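Local coordinates for putative trimethylamine methyltransferase (Rhizobium meliloti, PDB 4YYC), which probably transfers methyl groups as a methyltransferase of the trimethylamine methyltransferase (MTTB) family, at residues A[80-83]-A[84-88]. Residues are numbered along the deposited sequence; the frame is centred on the assembly and turned at random.
Sequences DAEA and LDLWK
Leu84 N donates to Asp80 O at 3.2 Å, the opening i to i+4 bond of helix 81-90, for which Asp80 is the N-cap. The carboxylate of Asp80 reaches forward to the first turn: Ala83 N donates to Asp80 OD1 at 3.0 Å, a capping bond that meets the oxygen from above the carboxylate plane, 60° out of it. The ladder continues with Asp85 N to Ala81 O, Leu86 N to Glu82 O and Trp87 N to Ala83 O, the last 3.0 Å long. Trp87 CD1 comes within 3.3 Å of Ala83 O, which lies oblique to the ring. The i, i+4 pair Glu82 and Leu86 lies alongside, pointing the same way, with Glu82 CG 4.1 Å from Leu86 CD1. Toward solvent, a water donates to Ala81 O and to Asp85 OD1, 2.9 Å from each, bridging the backbone carbonyl to the carboxylate one turn on; Asp85 chi1 of -72° sets CG beside its own backbone N, 3.6 Å from Ala81 O. Helix 286-307 covers one face, with Ala83 on Phe303 and Leu86 on Ile307, while Leu84 and Trp87 rest on Val99 of strand 98-100 and the buried indole of Trp87 meets Phe77 and Phe101 edge-to-face. Glu82 CG stands anti to the backbone N (chi1 178°) and the extended chain carries its carboxylate beyond Leu86 CD1 and away from it, to salt bridges with Lys261 and Arg265. One lysine ties the cap to the first turn, because Lys261 NZ, paired with Glu82 OE1, also pairs with Asp80 OD2, the oxygen not used in the capping bond.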
loop_
_atom_site.group_PDB
_atom_site.type_symbol
_atom_site.label_atom_id
_atom_site.label_comp_id
_atom_site.label_asym_id
_atom_site.label_seq_id
_atom_site.Cartn_x
_atom_site.Cartn_y
_atom_site.Cartn_z
ATOM N N ASP A 80 -34.475 -17.591 16.183
ATOM C CA ASP A 80 -34.897 -16.311 16.775
ATOM C C ASP A 80 -36.299 -15.938 16.305
ATOM O O ASP A 80 -36.514 -15.241 15.314
ATOM C CB ASP A 80 -33.914 -15.173 16.477
ATOM C CG ASP A 80 -34.154 -13.957 17.370
ATOM O OD1 ASP A 80 -35.297 -13.713 17.800
ATOM O OD2 ASP A 80 -33.170 -13.263 17.682
ATOM N N ALA A 81 -37.276 -16.457 17.046
ATOM C CA ALA A 81 -38.666 -16.265 16.689
ATOM C C ALA A 81 -39.067 -14.796 16.735
ATOM O O ALA A 81 -39.853 -14.353 15.942
ATOM C CB ALA A 81 -39.576 -17.062 17.610
ATOM N N GLU A 82 -38.527 -14.060 17.689
ATOM C CA GLU A 82 -38.806 -12.635 17.786
ATOM C C GLU A 82 -38.367 -11.900 16.495
ATOM O O GLU A 82 -39.068 -11.023 15.978
ATOM C CB GLU A 82 -38.100 -12.053 18.995
ATOM C CG GLU A 82 -38.298 -10.553 19.161
ATOM C CD GLU A 82 -37.460 -9.939 20.278
ATOM O OE1 GLU A 82 -36.638 -10.649 20.900
ATOM O OE2 GLU A 82 -37.659 -8.716 20.528
ATOM N N ALA A 83 -37.210 -12.262 15.984
ATOM C CA ALA A 83 -36.713 -11.624 14.766
ATOM C C ALA A 83 -37.653 -11.877 13.606
ATOM O O ALA A 83 -37.909 -10.985 12.785
ATOM C CB ALA A 83 -35.319 -12.145 14.429
ATOM N N LEU A 84 -38.131 -13.117 13.492
ATOM C CA LEU A 84 -39.084 -13.434 12.418
ATOM C C LEU A 84 -40.375 -12.630 12.550
ATOM O O LEU A 84 -40.945 -12.179 11.538
ATOM C CB LEU A 84 -39.385 -14.928 12.342
ATOM C CG LEU A 84 -38.216 -15.855 12.059
ATOM C CD1 LEU A 84 -38.712 -17.289 11.938
ATOM C CD2 LEU A 84 -37.438 -15.435 10.829
ATOM N N ASP A 85 -40.866 -12.480 13.774
ATOM C CA ASP A 85 -42.052 -11.678 13.991
ATOM C C ASP A 85 -41.820 -10.232 13.636
ATOM O O ASP A 85 -42.703 -9.604 13.064
ATOM C CB ASP A 85 -42.570 -11.759 15.425
ATOM C CG ASP A 85 -43.210 -13.076 15.747
ATOM O OD1 ASP A 85 -43.382 -13.950 14.860
ATOM O OD2 ASP A 85 -43.609 -13.265 16.925
ATOM N N LEU A 86 -40.641 -9.709 13.946
ATOM C CA LEU A 86 -40.334 -8.320 13.591
ATOM C C LEU A 86 -40.342 -8.105 12.084
ATOM O O LEU A 86 -40.856 -7.109 11.588
ATOM C CB LEU A 86 -39.018 -7.880 14.212
ATOM C CG LEU A 86 -39.073 -7.656 15.705
ATOM C CD1 LEU A 86 -37.682 -7.636 16.322
ATOM C CD2 LEU A 86 -39.820 -6.371 16.021
ATOM N N TRP A 87 -39.792 -9.073 11.353
ATOM C CA TRP A 87 -39.717 -8.997 9.898
ATOM C C TRP A 87 -41.106 -9.114 9.270
ATOM O O TRP A 87 -41.418 -8.366 8.348
ATOM C CB TRP A 87 -38.723 -10.034 9.318
ATOM C CG TRP A 87 -37.308 -9.545 9.370
ATOM C CD1 TRP A 87 -36.255 -10.085 10.056
ATOM C CD2 TRP A 87 -36.807 -8.351 8.744
ATOM N NE1 TRP A 87 -35.129 -9.333 9.850
ATOM C CE2 TRP A 87 -35.445 -8.242 9.080
ATOM C CE3 TRP A 87 -37.391 -7.355 7.938
ATOM C CZ2 TRP A 87 -34.657 -7.189 8.611
ATOM C CZ3 TRP A 87 -36.604 -6.313 7.488
ATOM C CH2 TRP A 87 -35.252 -6.242 7.845
ATOM N N LYS A 88 -41.939 -10.021 9.784
ATOM C CA LYS A 88 -43.278 -10.167 9.235
ATOM C C LYS A 88 -44.035 -8.860 9.434
ATOM O O LYS A 88 -44.719 -8.393 8.533
ATOM C CB LYS A 88 -44.052 -11.313 9.859
ATOM C CG LYS A 88 -45.441 -11.434 9.241
HETATM O O HOH W 1 -41.732 -16.380 14.920
#